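Local coordinates for neutral ceramidase (Pseudomonas aeruginosa, PDB 2ZWS), which cleaves the N-acyl bond of ceramides to give sphingosine and free fatty acid, uses zinc, and also catalyses the reverse synthesis, at residues Ser161-Leu166 / Ala457-Gly462; Ala172-Gly177 / Thr413-Val418. One frame throughout, in Å; residues are numbered along the deposited sequence. Where two conformers were deposited one is given.

Contact 1 of 2, residues Ser161-Leu166 / Ala457-Gly462; sequences SLLSHL and AQEYEG
E459 OE1 is gripped twice by one residue, S164. The hydroxyl S164 OG donates to E459 OE1 over 2.6 Å and uses the anti lone pair of that oxygen. The backbone S164 N reaches E459 OE1 at 3.0 Å from above the carboxylate plane. This second bond is bent, with an N-H...O angle of 135°. Together the two bonds fix the carboxylate against the first turn of the helix. The E459 chain runs extended beyond CG, which carries the carboxylate across to the 161-166 backbone. Its other oxygen is tied in through a water that donates to E459 OE2 at 2.7 Å and accepts from L163 N. A second water donates to S164 OG and accepts from E459 N. The carboxylate therefore meets backbone N-H groups near the start of a helix, one directly and one through water, and this would probably stabilise its negative charge.

S161, at the N-cap position, makes a separate bond. S161 OG lies beside its own backbone N (chi1 -72°) and donates to E461 OE1 over 2.7 Å, on the syn side and 20° out of the carboxylate plane. E461 OE2 forms a salt bridge with R160, so both oxygens of this buried acid are engaged. Apolar packing is slight: A457 CB touches L163 CD2 at 4.1 Å. The hydroxyl S164 OG lies close to the same methyl, 3.3 Å from A457 CB. The E461 side chain comes about 4 Å from that of Y448, a zinc ligand, so S161 and R160 hold an acid that lies beside the zinc site. The contact joins the short helix 162-165, which follows strand 157-159, to the loop that leaves helix 452-457 and leads on to helix 471-488.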
ATOM      1  N   SER A 161      10.324   7.993 -16.783  1.00 17.75           N
ATOM      2  CA  SER A 161       9.775   8.440 -18.064  1.00 18.56           C
ATOM      3  C   SER A 161      10.160   9.894 -18.298  1.00 18.34           C
ATOM      4  O   SER A 161       9.291  10.759 -18.474  1.00 18.07           O
ATOM      5  CB  SER A 161       8.258   8.266 -18.063  1.00 18.64           C
ATOM      6  OG  SER A 161       7.980   6.883 -18.154  1.00 21.01           O
ATOM      7  N   LEU A 162      11.471  10.146 -18.299  1.00 18.66           N
ATOM      8  CA  LEU A 162      11.992  11.508 -18.342  1.00 19.67           C
ATOM      9  C   LEU A 162      11.661  12.227 -19.656  1.00 20.03           C
ATOM     10  O   LEU A 162      11.438  13.439 -19.664  1.00 21.25           O
ATOM     11  CB  LEU A 162      13.493  11.525 -18.048  1.00 20.44           C
ATOM     12  CG  LEU A 162      14.072  12.904 -17.685  1.00 22.35           C
ATOM     13  CD1 LEU A 162      13.248  13.636 -16.619  1.00 22.24           C
ATOM     14  CD2 LEU A 162      15.508  12.767 -17.224  1.00 24.77           C
ATOM     15  N   LEU A 163      11.575  11.480 -20.745  1.00 20.49           N
ATOM     16  CA  LEU A 163      11.265  12.081 -22.042  1.00 20.73           C
ATOM     17  C   LEU A 163       9.916  12.811 -21.995  1.00 20.69           C
ATOM     18  O   LEU A 163       9.789  13.924 -22.520  1.00 20.40           O
ATOM     19  CB  LEU A 163      11.248  10.994 -23.114  1.00 21.34           C
ATOM     20  CG  LEU A 163      10.890  11.385 -24.540  1.00 24.07           C
ATOM     21  CD1 LEU A 163      11.620  10.423 -25.437  1.00 26.85           C
ATOM     22  CD2 LEU A 163       9.392  11.304 -24.780  1.00 24.90           C
ATOM     23  N   SER A 164       8.916  12.186 -21.355  1.00 19.94           N
ATOM     24  CA  SER A 164       7.577  12.763 -21.252  1.00 19.92           C
ATOM     25  C   SER A 164       7.568  13.935 -20.279  1.00 19.61           C
ATOM     26  O   SER A 164       6.918  14.950 -20.521  1.00 19.87           O
ATOM     27  CB  SER A 164       6.570  11.703 -20.773  1.00 20.47           C
ATOM     28  OG  SER A 164       6.403  10.678 -21.725  1.00 23.67           O
ATOM     29  N   HIS A 165       8.309  13.797 -19.183  1.00 18.83           N
ATOM     30  CA  HIS A 165       8.361  14.843 -18.159  1.00 18.53           C
ATOM     31  C   HIS A 165       8.888  16.157 -18.762  1.00 18.86           C
ATOM     32  O   HIS A 165       8.404  17.243 -18.454  1.00 18.39           O
ATOM     33  CB  HIS A 165       9.251  14.414 -16.999  1.00 18.55           C
ATOM     34  CG  HIS A 165       9.469  15.472 -15.956  1.00 18.02           C
ATOM     35  ND1 HIS A 165       8.534  15.773 -14.986  1.00 17.26           N
ATOM     36  CD2 HIS A 165      10.518  16.303 -15.743  1.00 18.01           C
ATOM     37  CE1 HIS A 165       9.014  16.729 -14.204  1.00 17.72           C
ATOM     38  NE2 HIS A 165      10.210  17.083 -14.656  1.00 18.36           N
ATOM     39  N   LEU A 166       9.887  16.016 -19.624  1.00 19.12           N
ATOM     40  CA  LEU A 166      10.529  17.157 -20.272  1.00 19.61           C
ATOM     41  C   LEU A 166       9.648  17.838 -21.301  1.00 20.32           C
ATOM     42  O   LEU A 166      10.022  18.909 -21.807  1.00 21.30           O
ATOM     43  CB  LEU A 166      11.857  16.723 -20.894  1.00 19.51           C
ATOM     44  CG  LEU A 166      12.900  16.223 -19.892  1.00 20.27           C
ATOM     45  CD1 LEU A 166      14.111  15.624 -20.628  1.00 19.99           C
ATOM     46  CD2 LEU A 166      13.337  17.310 -18.937  1.00 22.33           C
ATOM     47  N   ALA A 457       3.022  12.131 -25.447  1.00 21.47           N
ATOM     48  CA  ALA A 457       4.193  11.288 -25.679  1.00 21.17           C
ATOM     49  C   ALA A 457       3.873   9.797 -25.637  1.00 21.45           C
ATOM     50  O   ALA A 457       4.572   8.996 -26.244  1.00 21.82           O
ATOM     51  CB  ALA A 457       5.301  11.637 -24.704  1.00 21.13           C
ATOM     52  N   GLN A 458       2.830   9.432 -24.889  1.00 21.66           N
ATOM     53  CA  GLN A 458       2.378   8.030 -24.779  1.00 21.42           C
ATOM     54  C   GLN A 458       3.462   7.044 -24.368  1.00 21.32           C
ATOM     55  O   GLN A 458       3.563   5.950 -24.920  1.00 21.57           O
ATOM     56  CB  GLN A 458       1.628   7.556 -26.045  1.00 21.23           C
ATOM     57  CG  GLN A 458       0.250   8.164 -26.210  1.00 20.67           C
ATOM     58  CD  GLN A 458      -0.752   7.647 -25.189  1.00 22.03           C
ATOM     59  OE1 GLN A 458      -1.063   6.462 -25.163  1.00 19.73           O
ATOM     60  NE2 GLN A 458      -1.279   8.543 -24.375  1.00 20.58           N
ATOM     61  N   GLU A 459       4.263   7.429 -23.380  1.00 20.72           N
ATOM     62  CA  GLU A 459       5.088   6.454 -22.669  1.00 19.92           C
ATOM     63  C   GLU A 459       4.121   5.696 -21.743  1.00 19.68           C
ATOM     64  O   GLU A 459       2.922   5.939 -21.804  1.00 19.99           O
ATOM     65  CB  GLU A 459       6.209   7.151 -21.903  1.00 20.03           C
ATOM     66  CG  GLU A 459       7.273   7.756 -22.835  1.00 20.52           C
ATOM     67  CD  GLU A 459       8.508   8.171 -22.076  1.00 23.55           C
ATOM     68  OE1 GLU A 459       8.450   9.186 -21.335  1.00 23.04           O
ATOM     69  OE2 GLU A 459       9.548   7.475 -22.201  1.00 25.21           O
ATOM     70  N   TYR A 460       4.627   4.803 -20.898  1.00 19.06           N
ATOM     71  CA  TYR A 460       3.771   3.860 -20.178  1.00 18.91           C
ATOM     72  C   TYR A 460       2.624   4.544 -19.417  1.00 18.24           C
ATOM     73  O   TYR A 460       1.465   4.145 -19.532  1.00 18.30           O
ATOM     74  CB  TYR A 460       4.631   3.004 -19.255  1.00 19.38           C
ATOM     75  CG  TYR A 460       3.817   2.089 -18.371  1.00 20.59           C
ATOM     76  CD1 TYR A 460       3.210   0.940 -18.890  1.00 20.86           C
ATOM     77  CD2 TYR A 460       3.649   2.386 -17.017  1.00 20.54           C
ATOM     78  CE1 TYR A 460       2.431   0.103 -18.069  1.00 19.95           C
ATOM     79  CE2 TYR A 460       2.901   1.548 -16.187  1.00 19.91           C
ATOM     80  CZ  TYR A 460       2.289   0.428 -16.721  1.00 20.19           C
ATOM     81  OH  TYR A 460       1.539  -0.399 -15.893  1.00 21.91           O
ATOM     82  N   GLU A 461       2.947   5.599 -18.679  1.00 17.50           N
ATOM     83  CA  GLU A 461       1.957   6.325 -17.891  1.00 16.31           C
ATOM     84  C   GLU A 461       0.870   6.978 -18.735  1.00 16.34           C
ATOM     85  O   GLU A 461      -0.308   7.028 -18.340  1.00 16.03           O
ATOM     86  CB  GLU A 461       2.635   7.358 -16.999  1.00 16.70           C
ATOM     87  CG  GLU A 461       3.645   6.756 -15.997  1.00 16.55           C
ATOM     88  CD  GLU A 461       5.003   6.437 -16.614  1.00 19.45           C
ATOM     89  OE1 GLU A 461       5.316   6.899 -17.743  1.00 20.61           O
ATOM     90  OE2 GLU A 461       5.768   5.693 -15.981  1.00 21.89           O
ATOM     91  N   GLY A 462       1.286   7.534 -19.873  0.50 17.66           N
ATOM     92  CA  GLY A 462       0.334   7.883 -20.914  0.50 18.71           C
ATOM     93  C   GLY A 462      -0.074   6.534 -21.461  0.50 19.02           C
ATOM     94  O   GLY A 462       0.703   5.592 -21.451  0.50 20.44           O
TER
HETATM   95  O   HOH W   1      11.867   8.420 -21.133  1.00 25.93           O
HETATM   96  O   HOH W   2       3.658   9.575 -21.444  1.00 23.44           O

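Contact 2 of 2, residues Ala172-Gly177 / Thr413-Val418; sequences AGYEDG and TVMAGV. Unlike the reference sequence in segment 172-177: A172 (reference Val).
M415 SD lies 4.6 Å from the centroid of the Y174 ring, a Met-aromatic contact. The sulfur sits obliquely, 37° off the ring normal, with Y174 CD1 as its nearest ring atom. The M415 chain is bent at chi2 and chi3 (-40° and -59°), and this folds the sulfur back toward the ring. Two valines one helical turn apart meet the same tyrosine. V414 CG1 approaches Y174 CD2 at 3.7 Å. Further along the ring, V418 CG2 is 3.6 Å from Y174 CZ and equally near OH, while V418 CG1 lies by CE1. V418 and Y174 point at each other from opposite directions. The three helix residues thus meet different parts of one ring, all at an oblique approach. The other methyl of V414, CG2, packs against G177 O at 3.8 Å.

The loop is shaped by a type I turn from Y174 to G177, closed by the G177 N to Y174 O bond. G177, the last residue of the turn, has positive phi, and its carbonyl oxygen accepts from N159 ND2. Across the way, T413 caps helix 414-428: A416 N donates to T413 OG1 at 3.2 Å. T413 OG1 is also hydrogen-bonded to E454 OE1, and N248 OD1 accepts from V414 N. The start of the helix is therefore held by polar partners while V414 and V418 point toward the loop and M415 brings its sulfur round to it. Farther along the same helix, R421 and R422 also touch Y174.

No hydrogen bond crosses between 172-177 and 413-418. Their cohesion rests on dispersion and the sulfur-ring contact. G177 N, Y174 O and G177 O on the loop, and V414 N, A416 N and T413 OG1 on the helix, find their partners elsewhere than across the contact.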
ATOM      1  N   ALA A 172      10.356  24.130 -13.648  1.00 21.58           N
ATOM      2  CA  ALA A 172      11.328  24.729 -12.723  1.00 21.80           C
ATOM      3  C   ALA A 172      11.188  24.113 -11.335  1.00 21.94           C
ATOM      4  O   ALA A 172      10.084  24.001 -10.813  1.00 22.52           O
ATOM      5  CB  ALA A 172      11.152  26.237 -12.646  1.00 22.06           C
ATOM      6  N   GLY A 173      12.316  23.700 -10.758  1.00 21.81           N
ATOM      7  CA  GLY A 173      12.327  22.998  -9.472  1.00 21.19           C
ATOM      8  C   GLY A 173      12.184  21.485  -9.633  1.00 20.22           C
ATOM      9  O   GLY A 173      12.282  20.756  -8.655  1.00 20.95           O
ATOM     10  N   TYR A 174      11.953  21.027 -10.862  1.00 18.74           N
ATOM     11  CA  TYR A 174      11.786  19.599 -11.180  1.00 18.39           C
ATOM     12  C   TYR A 174      12.559  19.211 -12.444  1.00 18.68           C
ATOM     13  O   TYR A 174      12.163  18.296 -13.161  1.00 18.43           O
ATOM     14  CB  TYR A 174      10.288  19.248 -11.344  1.00 17.85           C
ATOM     15  CG  TYR A 174       9.453  19.680 -10.165  1.00 16.95           C
ATOM     16  CD1 TYR A 174       8.735  20.880 -10.189  1.00 16.64           C
ATOM     17  CD2 TYR A 174       9.400  18.908  -9.008  1.00 16.67           C
ATOM     18  CE1 TYR A 174       8.004  21.304  -9.109  1.00 15.76           C
ATOM     19  CE2 TYR A 174       8.657  19.323  -7.915  1.00 16.26           C
ATOM     20  CZ  TYR A 174       7.956  20.508  -7.966  1.00 16.32           C
ATOM     21  OH  TYR A 174       7.235  20.891  -6.856  1.00 18.55           O
ATOM     22  N   GLU A 175      13.675  19.910 -12.689  1.00 18.82           N
ATOM     23  CA  GLU A 175      14.479  19.735 -13.897  0.50 19.09           C
ATOM     24  C   GLU A 175      15.172  18.376 -13.983  1.00 19.25           C
ATOM     25  O   GLU A 175      15.553  17.934 -15.081  1.00 19.47           O
ATOM     26  CB  GLU A 175      15.516  20.863 -14.017  0.50 19.01           C
ATOM     27  CG  GLU A 175      14.917  22.283 -13.971  0.50 20.25           C
ATOM     28  CD  GLU A 175      14.895  22.896 -12.575  0.50 20.84           C
ATOM     29  OE1 GLU A 175      14.935  24.155 -12.465  0.50 22.25           O
ATOM     30  OE2 GLU A 175      14.855  22.136 -11.575  0.50 19.57           O
ATOM     31  N   ASP A 176      15.338  17.722 -12.823  1.00 19.26           N
ATOM     32  CA  ASP A 176      15.894  16.346 -12.739  1.00 19.13           C
ATOM     33  C   ASP A 176      14.807  15.263 -12.894  1.00 18.96           C
ATOM     34  O   ASP A 176      15.115  14.070 -12.915  1.00 19.54           O
ATOM     35  CB  ASP A 176      16.716  16.129 -11.450  1.00 18.98           C
ATOM     36  CG  ASP A 176      15.907  16.336 -10.170  1.00 20.37           C
ATOM     37  OD1 ASP A 176      16.472  16.106  -9.065  1.00 21.89           O
ATOM     38  OD2 ASP A 176      14.720  16.718 -10.247  1.00 19.77           O
ATOM     39  N   GLY A 177      13.550  15.689 -13.043  1.00 18.46           N
ATOM     40  CA  GLY A 177      12.406  14.777 -13.168  1.00 18.20           C
ATOM     41  C   GLY A 177      11.883  14.195 -11.856  1.00 18.34           C
ATOM     42  O   GLY A 177      10.932  13.417 -11.875  1.00 18.38           O
ATOM     43  N   THR A 413       1.684  11.566 -12.130  1.00 13.90           N
ATOM     44  CA  THR A 413       3.078  11.897 -12.370  1.00 14.17           C
ATOM     45  C   THR A 413       3.430  13.149 -11.593  1.00 14.00           C
ATOM     46  O   THR A 413       2.549  13.852 -11.102  1.00 14.70           O
ATOM     47  CB  THR A 413       3.322  12.232 -13.823  1.00 14.40           C
ATOM     48  OG1 THR A 413       2.468  13.329 -14.195  1.00 16.18           O
ATOM     49  CG2 THR A 413       3.065  11.018 -14.703  1.00 16.14           C
ATOM     50  N   VAL A 414       4.729  13.425 -11.485  1.00 13.89           N
ATOM     51  CA  VAL A 414       5.196  14.593 -10.713  1.00 14.52           C
ATOM     52  C   VAL A 414       4.409  15.857 -11.117  1.00 14.35           C
ATOM     53  O   VAL A 414       3.800  16.505 -10.269  1.00 14.62           O
ATOM     54  CB  VAL A 414       6.727  14.813 -10.878  1.00 14.73           C
ATOM     55  CG1 VAL A 414       7.181  16.174 -10.271  1.00 15.10           C
ATOM     56  CG2 VAL A 414       7.508  13.644 -10.256  1.00 14.37           C
ATOM     57  N   MET A 415       4.414  16.210 -12.408  1.00 14.42           N
ATOM     58  CA  MET A 415       3.788  17.471 -12.807  1.00 14.84           C
ATOM     59  C   MET A 415       2.267  17.402 -12.736  1.00 14.20           C
ATOM     60  O   MET A 415       1.600  18.434 -12.505  1.00 14.82           O
ATOM     61  CB  MET A 415       4.246  17.919 -14.206  1.00 16.22           C
ATOM     62  CG  MET A 415       5.718  18.333 -14.302  1.00 17.66           C
ATOM     63  SD  MET A 415       6.330  19.294 -12.872  1.00 19.49           S
ATOM     64  CE  MET A 415       5.257  20.755 -12.829  1.00 20.30           C
ATOM     65  N   ALA A 416       1.693  16.209 -12.904  1.00 14.79           N
ATOM     66  CA  ALA A 416       0.225  16.111 -12.789  1.00 14.56           C
ATOM     67  C   ALA A 416      -0.197  16.454 -11.353  1.00 15.09           C
ATOM     68  O   ALA A 416      -1.173  17.189 -11.133  1.00 15.32           O
ATOM     69  CB  ALA A 416      -0.279  14.743 -13.231  1.00 15.21           C
ATOM     70  N   GLY A 417       0.570  15.962 -10.393  1.00 15.25           N
ATOM     71  CA  GLY A 417       0.289  16.239  -8.980  1.00 15.30           C
ATOM     72  C   GLY A 417       0.667  17.653  -8.578  1.00 16.10           C
ATOM     73  O   GLY A 417      -0.097  18.358  -7.885  1.00 15.99           O
ATOM     74  N   VAL A 418       1.851  18.084  -9.020  1.00 15.49           N
ATOM     75  CA  VAL A 418       2.316  19.442  -8.709  1.00 15.66           C
ATOM     76  C   VAL A 418       1.344  20.514  -9.224  1.00 14.94           C
ATOM     77  O   VAL A 418       1.055  21.474  -8.526  1.00 16.05           O
ATOM     78  CB  VAL A 418       3.761  19.711  -9.219  1.00 16.26           C
ATOM     79  CG1 VAL A 418       4.113  21.196  -9.074  1.00 16.96           C
ATOM     80  CG2 VAL A 418       4.742  18.859  -8.438  1.00 16.76           C
TER

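How the contacts relate
Contact 2 is nested within the chain loop closed by contact 1, and the two centres lie 12 Å apart. H165 of segment 161-166 joins them. Its NE2 probably donates to Y174 O over 2.7 Å, and its CE1 packs on M415 CG at 3.7 Å. L162 CD1 also rests on G177 CA, 3.7 Å away. Helix 162-165 therefore uses one side for the 457-462 loop and another for contact 2. Contact 1 is the nearer to the zinc: the E461 side chain is about 7 Å from the ion, against about 12 Å for that of V414. V414 is about 11 Å, side chain to side chain, from S250, the probable nucleophile.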